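Local atomic coordinates of hydrolase, alpha/beta hydrolase FOLD family (Staphylococcus aureus, PDB entry 2XMZ), a protein that probably forms 2-succinyl-6-hydroxy-2,4-cyclohexadiene-1-carboxylate by eliminating pyruvate from its precursor, a step in menaquinone biosynthesis. Residues H33-K38 / E250-F255; Y68-L73 / A97-I102; K220-A225 / C237-A242. All coordinates share one frame; numbering follows the deposited sequence.

The three contacts lie in one alpha/beta hydrolase fold and together touch both faces of its central sheet. Interaction 1 pairs the region of helix 36-40 with the start of the last helix, 252-266, and encloses the other two along the chain. Interaction 2 joins helices 66-77 and 92-103 on the other face, with its centre about 24 Å from that of interaction 1. Interaction 3 follows it in sequence, setting helix 219-231 against edge strand 235-240. Ile-240 of that strand packs on Glu-254, so interactions 1 and 3 touch, although their centres are about 18 Å apart. Helices thus cover the sheet on both faces, as in other alpha/beta hydrolases.

Interaction 1 of 3, residues H33-K38 / E250-F255; sequences HNHIEK and EDSDEF
His-35 and Phe-255 form the aromatic part of this contact, an offset edge-to-face pair in which the edge of Phe-255 is turned toward the face of His-35. The ring centroids are 5.0 Å apart and the planes stand at 73°. The closest approach is His-35 CE1 to Phe-255 CD2, 3.5 Å. The neighbouring ND1 is almost as near the same carbon. Phe-255 CG is anti to its backbone N (chi1 170°), which swings the ring off the helix toward the imidazole; beyond it, the Phe-255 ring also meets those of His-248 and Phe-88. Apolar contact is completed by Ser-252, whose CB lies 3.5 Å from His-35 CE1.

The segments come from the N-terminal and C-terminal parts of an alpha/beta hydrolase fold: residues 33-38 lead into short helix 36-40, and residues 252-255 open the last helix, 252-266. Ile-36 rests on strand 44-48 of the sheet.

Polar groups gather round the His-35 ring. His-35 ND1 bonds to Asp-256 OD1, one residue past Phe-255; this carboxylate helps to fix the rotation of the imidazole, whose NE2 is hydrogen-bonded as well, and could favour a positive charge on it. Asn-34 OD1 sits above the rim of the His-35 ring and 3.5 Å from Ser-252 OG, a near approach rather than a bond; in the conformer described the serine hydroxyl is instead bonded to His-248 O. Within the first segment Lys-38 folds back, in the conformer described, so that NZ reaches Asn-34 O at 2.7 Å, almost straight in line with the carbonyl (175°).

Helix 252-266 is N-capped by Asp-251, whose OD1 accepts a weak, long bond of 3.4 Å from Glu-254 N, while Phe-255 N bonds to Asp-251 O.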
loop_
_atom_site.group_PDB
_atom_site.type_symbol
_atom_site.label_atom_id
_atom_site.label_comp_id
_atom_site.label_asym_id
_atom_site.label_seq_id
_atom_site.Cartn_x
_atom_site.Cartn_y
_atom_site.Cartn_z
ATOM N N HIS A 33 8.547 -7.122 6.852
ATOM C CA HIS A 33 9.253 -8.035 7.769
ATOM C C HIS A 33 10.351 -7.393 8.607
ATOM O O HIS A 33 10.346 -7.491 9.837
ATOM C CB HIS A 33 9.830 -9.243 6.987
ATOM C CG HIS A 33 10.915 -8.888 6.002
ATOM N ND1 HIS A 33 10.704 -8.067 4.913
ATOM C CD2 HIS A 33 12.222 -9.250 5.947
ATOM C CE1 HIS A 33 11.826 -7.944 4.227
ATOM N NE2 HIS A 33 12.764 -8.650 4.836
ATOM N N ASN A 34 11.296 -6.750 7.939
ATOM C CA ASN A 34 12.463 -6.169 8.610
ATOM C C ASN A 34 12.156 -4.834 9.285
ATOM O O ASN A 34 13.050 -4.218 9.857
ATOM C CB ASN A 34 13.620 -5.997 7.613
ATOM C CG ASN A 34 13.278 -5.025 6.486
ATOM O OD1 ASN A 34 14.052 -4.109 6.180
ATOM N ND2 ASN A 34 12.101 -5.206 5.881
ATOM N N HIS A 35 10.896 -4.400 9.213
ATOM C CA HIS A 35 10.465 -3.110 9.763
ATOM C C HIS A 35 9.720 -3.258 11.079
ATOM O O HIS A 35 9.752 -2.361 11.922
ATOM C CB HIS A 35 9.542 -2.381 8.783
ATOM C CG HIS A 35 10.201 -1.991 7.500
ATOM N ND1 HIS A 35 10.916 -0.822 7.359
ATOM C CD2 HIS A 35 10.242 -2.605 6.295
ATOM C CE1 HIS A 35 11.378 -0.734 6.123
ATOM N NE2 HIS A 35 10.988 -1.807 5.458
ATOM N N ILE A 36 9.010 -4.374 11.221
ATOM C CA ILE A 36 8.098 -4.602 12.339
ATOM C C ILE A 36 8.754 -4.274 13.683
ATOM O O ILE A 36 8.190 -3.508 14.470
ATOM C CB ILE A 36 7.571 -6.072 12.351
ATOM C CG1 ILE A 36 6.846 -6.420 11.042
ATOM C CG2 ILE A 36 6.700 -6.360 13.578
ATOM C CD1 ILE A 36 5.925 -5.368 10.500
ATOM N N GLU A 37 9.937 -4.840 13.922
ATOM C CA GLU A 37 10.654 -4.651 15.188
ATOM C C GLU A 37 11.047 -3.200 15.441
ATOM O O GLU A 37 11.105 -2.770 16.588
ATOM C CB GLU A 37 11.873 -5.558 15.269
ATOM C CG GLU A 37 11.511 -6.999 15.531
ATOM C CD GLU A 37 12.658 -7.796 16.104
ATOM O OE1 GLU A 37 13.167 -7.429 17.188
ATOM O OE2 GLU A 37 13.051 -8.801 15.476
ATOM N N LYS A 38 11.284 -2.444 14.376
ATOM C CA LYS A 38 11.608 -1.026 14.526
ATOM C C LYS A 38 10.405 -0.259 15.095
ATOM O O LYS A 38 10.578 0.759 15.754
ATOM C CB LYS A 38 12.076 -0.396 13.198
ATOM C CG LYS A 38 13.076 -1.250 12.403
ATOM C CD LYS A 38 14.494 -1.155 12.945
ATOM C CE LYS A 38 15.347 -2.303 12.413
ATOM N NZ LYS A 38 14.987 -2.659 11.006
ATOM N N GLU A 250 14.302 0.189 -0.449
ATOM C CA GLU A 250 15.527 0.723 -1.046
ATOM C C GLU A 250 16.329 1.519 -0.026
ATOM O O GLU A 250 17.563 1.497 -0.052
ATOM C CB GLU A 250 15.215 1.584 -2.277
ATOM C CG GLU A 250 14.529 0.815 -3.393
ATOM C CD GLU A 250 14.574 1.531 -4.735
ATOM O OE1 GLU A 250 15.093 2.670 -4.812
ATOM O OE2 GLU A 250 14.067 0.940 -5.718
ATOM N N ASP A 251 15.614 2.226 0.858
ATOM C CA ASP A 251 16.212 2.872 2.020
ATOM C C ASP A 251 15.328 2.651 3.248
ATOM O O ASP A 251 14.576 3.560 3.663
ATOM C CB ASP A 251 16.396 4.362 1.778
ATOM C CG ASP A 251 17.392 4.985 2.744
ATOM O OD1 ASP A 251 17.706 4.346 3.782
ATOM O OD2 ASP A 251 17.867 6.108 2.453
ATOM N N SER A 252 15.422 1.447 3.809
ATOM C CA SER A 252 14.589 1.023 4.939
ATOM C C SER A 252 14.784 1.894 6.175
ATOM O O SER A 252 13.827 2.196 6.878
ATOM C CB SER A 252 14.811 -0.463 5.289
ATOM O OG SER A 252 14.531 -1.319 4.196
ATOM N N ASP A 253 16.012 2.304 6.442
ATOM C CA ASP A 253 16.283 3.087 7.645
ATOM C C ASP A 253 15.692 4.492 7.599
ATOM O O ASP A 253 15.038 4.930 8.549
ATOM C CB ASP A 253 17.779 3.123 7.925
ATOM C CG ASP A 253 18.291 1.792 8.433
ATOM O OD1 ASP A 253 17.485 1.020 9.008
ATOM O OD2 ASP A 253 19.487 1.507 8.245
ATOM N N GLU A 254 15.934 5.197 6.498
ATOM C CA GLU A 254 15.336 6.508 6.301
ATOM C C GLU A 254 13.813 6.374 6.335
ATOM O O GLU A 254 13.136 7.145 7.017
ATOM C CB GLU A 254 15.829 7.131 4.988
ATOM C CG GLU A 254 15.364 8.549 4.704
ATOM C CD GLU A 254 15.917 9.566 5.669
ATOM O OE1 GLU A 254 16.944 9.276 6.337
ATOM O OE2 GLU A 254 15.313 10.655 5.765
ATOM N N PHE A 255 13.284 5.386 5.616
ATOM C CA PHE A 255 11.850 5.087 5.645
ATOM C C PHE A 255 11.372 4.953 7.103
ATOM O O PHE A 255 10.402 5.604 7.497
ATOM C CB PHE A 255 11.526 3.820 4.831
ATOM C CG PHE A 255 10.116 3.322 5.014
ATOM C CD1 PHE A 255 9.069 3.825 4.238
ATOM C CD2 PHE A 255 9.833 2.363 5.980
ATOM C CE1 PHE A 255 7.756 3.366 4.419
ATOM C CE2 PHE A 255 8.532 1.902 6.169
ATOM C CZ PHE A 255 7.489 2.407 5.390
#

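Interaction 2 of 3, residues Y68-L73 / A97-I102; sequences YITTLL and ALYYAI
Two tyrosine rings of 97-102, Tyr-99 and Tyr-100, receive helix 68-73 mainly along their edges. At the edge of Tyr-99, near the ring plane, lies Thr-70 OG1, 3.1 Å from Tyr-99 CE2 and nearly as close to CD2, so the hydroxyl oxygen faces the ring C-H groups. That hydroxyl bonds to Phe-66 O, one turn back in its own helix, and the Phe-66 ring meets Tyr-99 as well. The edge of Tyr-100 takes the backbone instead: Thr-70 O lies in the ring plane, 3.5 Å from Tyr-100 CE1.

Leu-73 reaches the Tyr-100 ring obliquely, its CB 3.6 Å from Tyr-100 CE1 and its CD1 3.7 Å from Tyr-100 CD1; the two side chains run past each other in opposite directions. Thr-70 CG2 comes from the opposite side of the ring plane, near the CD1-CE1 edge, 3.9 Å from Tyr-100 CE1. With CG anti to the backbone N (chi1 -163°), Tyr-100 extends across to the other helix and carries its hydroxyl beyond Leu-73 to Asp-74 OD1 and Ile-106 N. The two bonds hold the phenol at its far end, while Thr-70 and Leu-73 pack the hydrocarbon part of the ring from opposite sides.

The axes approach to 10.1 Å and cross at -73°. At so steep an angle contact is confined to a small patch, centred on Thr-70 and Tyr-100, whose CA atoms are 6.1 Å apart.

Both helices lie against the central sheet of the alpha/beta hydrolase fold. Helix 92-103 follows the probable nucleophile elbow and packs through Ala-97, Leu-98 and Ala-101 on strand 110-114, whereas Leu-72 and Leu-73 of helix 66-77 touch Ile-48 of strand 44-48, and Leu-73 also meets Val-96.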
loop_
_atom_site.group_PDB
_atom_site.type_symbol
_atom_site.label_atom_id
_atom_site.label_comp_id
_atom_site.label_asym_id
_atom_site.label_seq_id
_atom_site.Cartn_x
_atom_site.Cartn_y
_atom_site.Cartn_z
ATOM N N TYR A 68 -15.883 -3.878 -0.726
ATOM C CA TYR A 68 -15.471 -5.169 -0.157
ATOM C C TYR A 68 -14.223 -5.038 0.719
ATOM O O TYR A 68 -14.188 -5.531 1.846
ATOM C CB TYR A 68 -15.221 -6.208 -1.259
ATOM C CG TYR A 68 -14.767 -7.552 -0.716
ATOM C CD1 TYR A 68 -15.705 -8.537 -0.348
ATOM C CD2 TYR A 68 -13.407 -7.842 -0.572
ATOM C CE1 TYR A 68 -15.295 -9.779 0.169
ATOM C CE2 TYR A 68 -12.980 -9.076 -0.067
ATOM C CZ TYR A 68 -13.926 -10.032 0.305
ATOM O OH TYR A 68 -13.491 -11.232 0.797
ATOM N N ILE A 69 -13.195 -4.398 0.193
ATOM C CA ILE A 69 -11.950 -4.201 0.952
ATOM C C ILE A 69 -12.189 -3.326 2.191
ATOM O O ILE A 69 -11.642 -3.605 3.264
ATOM C CB ILE A 69 -10.841 -3.607 0.081
ATOM C CG1 ILE A 69 -10.443 -4.606 -1.000
ATOM C CG2 ILE A 69 -9.595 -3.224 0.932
ATOM C CD1 ILE A 69 -9.941 -3.944 -2.238
ATOM N N THR A 70 -13.016 -2.297 2.052
ATOM C CA THR A 70 -13.392 -1.453 3.205
ATOM C C THR A 70 -14.048 -2.267 4.303
ATOM O O THR A 70 -13.705 -2.100 5.479
ATOM C CB THR A 70 -14.305 -0.321 2.758
ATOM O OG1 THR A 70 -13.552 0.491 1.873
ATOM C CG2 THR A 70 -14.811 0.548 3.968
ATOM N N THR A 71 -14.988 -3.144 3.929
ATOM C CA THR A 71 -15.619 -4.025 4.904
ATOM C C THR A 71 -14.610 -4.930 5.580
ATOM O O THR A 71 -14.629 -5.116 6.791
ATOM C CB THR A 71 -16.727 -4.872 4.267
ATOM O OG1 THR A 71 -17.780 -3.998 3.860
ATOM C CG2 THR A 71 -17.285 -5.903 5.265
ATOM N N LEU A 72 -13.744 -5.517 4.771
ATOM C CA LEU A 72 -12.652 -6.321 5.253
ATOM C C LEU A 72 -11.868 -5.591 6.332
ATOM O O LEU A 72 -11.610 -6.138 7.426
ATOM C CB LEU A 72 -11.739 -6.626 4.062
ATOM C CG LEU A 72 -10.614 -7.634 4.141
ATOM C CD1 LEU A 72 -10.315 -8.095 2.700
ATOM C CD2 LEU A 72 -9.351 -7.027 4.810
ATOM N N LEU A 73 -11.488 -4.357 6.021
ATOM C CA LEU A 73 -10.714 -3.553 6.953
ATOM C C LEU A 73 -11.541 -3.112 8.163
ATOM O O LEU A 73 -11.030 -3.120 9.278
ATOM C CB LEU A 73 -10.086 -2.338 6.262
ATOM C CG LEU A 73 -9.130 -2.549 5.086
ATOM C CD1 LEU A 73 -8.474 -1.193 4.728
ATOM C CD2 LEU A 73 -8.061 -3.593 5.374
ATOM N N ALA A 97 -5.665 2.584 1.360
ATOM C CA ALA A 97 -5.632 3.418 2.558
ATOM C C ALA A 97 -6.312 4.755 2.311
ATOM O O ALA A 97 -7.023 5.281 3.178
ATOM C CB ALA A 97 -4.190 3.617 3.071
ATOM N N LEU A 98 -6.130 5.316 1.118
ATOM C CA LEU A 98 -6.847 6.568 0.796
ATOM C C LEU A 98 -8.356 6.340 0.758
ATOM O O LEU A 98 -9.124 7.115 1.330
ATOM C CB LEU A 98 -6.376 7.109 -0.566
ATOM C CG LEU A 98 -5.103 7.961 -0.523
ATOM C CD1 LEU A 98 -4.553 8.153 -1.939
ATOM C CD2 LEU A 98 -5.383 9.294 0.087
ATOM N N TYR A 99 -8.781 5.244 0.115
ATOM C CA TYR A 99 -10.200 4.925 0.038
ATOM C C TYR A 99 -10.748 4.760 1.436
ATOM O O TYR A 99 -11.860 5.248 1.760
ATOM C CB TYR A 99 -10.457 3.667 -0.812
ATOM C CG TYR A 99 -11.930 3.445 -1.077
ATOM C CD1 TYR A 99 -12.531 3.966 -2.211
ATOM C CD2 TYR A 99 -12.723 2.741 -0.174
ATOM C CE1 TYR A 99 -13.896 3.783 -2.470
ATOM C CE2 TYR A 99 -14.108 2.553 -0.415
ATOM C CZ TYR A 99 -14.675 3.084 -1.564
ATOM O OH TYR A 99 -16.017 2.913 -1.826
ATOM N N TYR A 100 -9.969 4.101 2.283
ATOM C CA TYR A 100 -10.412 3.839 3.619
ATOM C C TYR A 100 -10.468 5.107 4.462
ATOM O O TYR A 100 -11.395 5.266 5.241
ATOM C CB TYR A 100 -9.571 2.776 4.336
ATOM C CG TYR A 100 -10.307 2.263 5.544
ATOM C CD1 TYR A 100 -11.224 1.211 5.431
ATOM C CD2 TYR A 100 -10.140 2.867 6.801
ATOM C CE1 TYR A 100 -11.920 0.756 6.548
ATOM C CE2 TYR A 100 -10.812 2.423 7.901
ATOM C CZ TYR A 100 -11.717 1.366 7.766
ATOM O OH TYR A 100 -12.395 0.933 8.872
ATOM N N ALA A 101 -9.485 5.992 4.306
ATOM C CA ALA A 101 -9.488 7.280 5.022
ATOM C C ALA A 101 -10.736 8.082 4.716
ATOM O O ALA A 101 -11.206 8.833 5.564
ATOM C CB ALA A 101 -8.231 8.118 4.688
ATOM N N ILE A 102 -11.243 7.940 3.487
ATOM C CA ILE A 102 -12.413 8.691 3.021
ATOM C C ILE A 102 -13.747 7.983 3.304
ATOM O O ILE A 102 -14.746 8.631 3.620
ATOM C CB ILE A 102 -12.290 8.947 1.494
ATOM C CG1 ILE A 102 -11.103 9.877 1.218
ATOM C CG2 ILE A 102 -13.587 9.517 0.899
ATOM C CD1 ILE A 102 -10.579 9.830 -0.223
#

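Interaction 3 of 3, residues K220-A225 / C237-A242; sequences KFVQIA and CKLISA
Val-222 meets Leu-239, and Ala-225 meets Cys-237, inside a beta-alpha-beta crossover: strand 210-215, helix 219-231 and strand 235-240, the last at the edge of the sheet. The contact packs the helix on the strand that follows it, by apolar side chains alone.

Leu-239 takes an unusual first torsion (chi1 -95°), away from the staggered positions. Its CB starts out along the flank of the helix, but the isopropyl end swings back and sets CD2 against Val-222, which it crosses at about a right angle. Both valine methyls are used: CG1 lies 3.7 Å from Leu-239 CD2, while CG2 comes closer still. That last approach is shorter than normal carbon-carbon contact, and with the odd torsion it leaves the exact placement of the leucine end doubtful.

One turn along the helix, Ala-225 points its methyl at the strand and also touches Ile-212 and Ala-214 of strand 210-215. Cys-237 extends its thiol fully, with SG anti to the backbone N (chi1 180°), and so reaches the helix, where it touches Ala-229 too. Cys-237 SG stands 3.8 Å from Ala-225 CB.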
loop_
_atom_site.group_PDB
_atom_site.type_symbol
_atom_site.label_atom_id
_atom_site.label_comp_id
_atom_site.label_asym_id
_atom_site.label_seq_id
_atom_site.Cartn_x
_atom_site.Cartn_y
_atom_site.Cartn_z
ATOM N N LYS A 220 6.939 10.174 -11.490
ATOM C CA LYS A 220 5.496 10.139 -11.615
ATOM C C LYS A 220 4.849 10.206 -10.248
ATOM O O LYS A 220 3.903 10.957 -10.045
ATOM C CB LYS A 220 5.040 8.881 -12.364
ATOM C CG LYS A 220 3.520 8.655 -12.368
ATOM C CD LYS A 220 3.167 7.303 -13.022
ATOM C CE LYS A 220 1.720 6.919 -12.750
ATOM N NZ LYS A 220 1.486 5.477 -13.084
ATOM N N PHE A 221 5.343 9.408 -9.310
ATOM C CA PHE A 221 4.724 9.406 -7.996
ATOM C C PHE A 221 5.139 10.609 -7.123
ATOM O O PHE A 221 4.380 11.023 -6.244
ATOM C CB PHE A 221 4.836 8.028 -7.334
ATOM C CG PHE A 221 3.925 7.004 -7.968
ATOM C CD1 PHE A 221 4.336 6.290 -9.104
ATOM C CD2 PHE A 221 2.637 6.799 -7.476
ATOM C CE1 PHE A 221 3.493 5.372 -9.709
ATOM C CE2 PHE A 221 1.788 5.878 -8.064
ATOM C CZ PHE A 221 2.220 5.154 -9.196
ATOM N N VAL A 222 6.310 11.187 -7.392
ATOM C CA VAL A 222 6.680 12.484 -6.790
ATOM C C VAL A 222 5.658 13.564 -7.189
ATOM O O VAL A 222 5.168 14.330 -6.346
ATOM C CB VAL A 222 8.116 12.922 -7.205
ATOM C CG1 VAL A 222 8.403 14.398 -6.856
ATOM C CG2 VAL A 222 9.154 12.001 -6.560
ATOM N N GLN A 223 5.327 13.625 -8.480
ATOM C CA GLN A 223 4.390 14.658 -8.941
ATOM C C GLN A 223 3.042 14.395 -8.312
ATOM O O GLN A 223 2.386 15.305 -7.871
ATOM C CB GLN A 223 4.308 14.705 -10.464
ATOM C CG GLN A 223 5.583 15.238 -11.078
ATOM C CD GLN A 223 5.701 14.951 -12.557
ATOM O OE1 GLN A 223 6.610 15.456 -13.218
ATOM N NE2 GLN A 223 4.784 14.136 -13.088
ATOM N N ILE A 224 2.668 13.123 -8.215
ATOM C CA ILE A 224 1.410 12.747 -7.554
ATOM C C ILE A 224 1.406 13.092 -6.055
ATOM O O ILE A 224 0.424 13.644 -5.536
ATOM C CB ILE A 224 1.099 11.267 -7.761
ATOM C CG1 ILE A 224 0.827 10.999 -9.258
ATOM C CG2 ILE A 224 -0.111 10.827 -6.898
ATOM C CD1 ILE A 224 0.504 9.546 -9.514
ATOM N N ALA A 225 2.512 12.797 -5.382
ATOM C CA ALA A 225 2.642 13.039 -3.940
ATOM C C ALA A 225 2.488 14.502 -3.636
ATOM O O ALA A 225 1.783 14.863 -2.692
ATOM C CB ALA A 225 3.980 12.528 -3.420
ATOM N N CYS A 237 4.579 16.204 2.992
ATOM C CA CYS A 237 5.154 15.404 1.903
ATOM C C CYS A 237 6.668 15.339 2.038
ATOM O O CYS A 237 7.333 16.368 2.100
ATOM C CB CYS A 237 4.760 15.967 0.520
ATOM S SG CYS A 237 5.423 15.047 -0.924
ATOM N N LYS A 238 7.215 14.129 2.099
ATOM C CA LYS A 238 8.655 13.961 2.172
ATOM C C LYS A 238 9.155 13.161 0.998
ATOM O O LYS A 238 8.703 12.033 0.745
ATOM C CB LYS A 238 9.093 13.315 3.497
ATOM C CG LYS A 238 8.652 14.124 4.709
ATOM C CD LYS A 238 9.801 14.488 5.620
ATOM C CE LYS A 238 9.354 15.483 6.698
ATOM N NZ LYS A 238 8.248 14.929 7.543
ATOM N N LEU A 239 10.081 13.775 0.286
ATOM C CA LEU A 239 10.782 13.172 -0.830
ATOM C C LEU A 239 11.994 12.435 -0.296
ATOM O O LEU A 239 12.802 13.016 0.421
ATOM C CB LEU A 239 11.256 14.265 -1.786
ATOM C CG LEU A 239 10.325 14.540 -2.955
ATOM C CD1 LEU A 239 10.621 15.875 -3.650
ATOM C CD2 LEU A 239 10.486 13.381 -3.920
ATOM N N ILE A 240 12.125 11.166 -0.654
ATOM C CA ILE A 240 13.232 10.373 -0.159
ATOM C C ILE A 240 14.301 10.266 -1.239
ATOM O O ILE A 240 14.067 9.665 -2.296
ATOM C CB ILE A 240 12.777 8.974 0.365
ATOM C CG1 ILE A 240 11.501 9.092 1.240
ATOM C CG2 ILE A 240 13.920 8.277 1.107
ATOM C CD1 ILE A 240 11.657 9.917 2.520
ATOM N N SER A 241 15.455 10.876 -0.955
ATOM C CA SER A 241 16.615 10.903 -1.848
ATOM C C SER A 241 16.992 9.536 -2.381
ATOM O O SER A 241 16.966 8.559 -1.656
ATOM C CB SER A 241 17.834 11.441 -1.095
ATOM O OG SER A 241 17.604 12.761 -0.651
ATOM N N ALA A 242 17.380 9.494 -3.648
ATOM C CA ALA A 242 18.052 8.329 -4.230
ATOM C C ALA A 242 17.277 7.016 -4.126
ATOM O O ALA A 242 17.882 5.947 -4.118
ATOM C CB ALA A 242 19.490 8.184 -3.651
#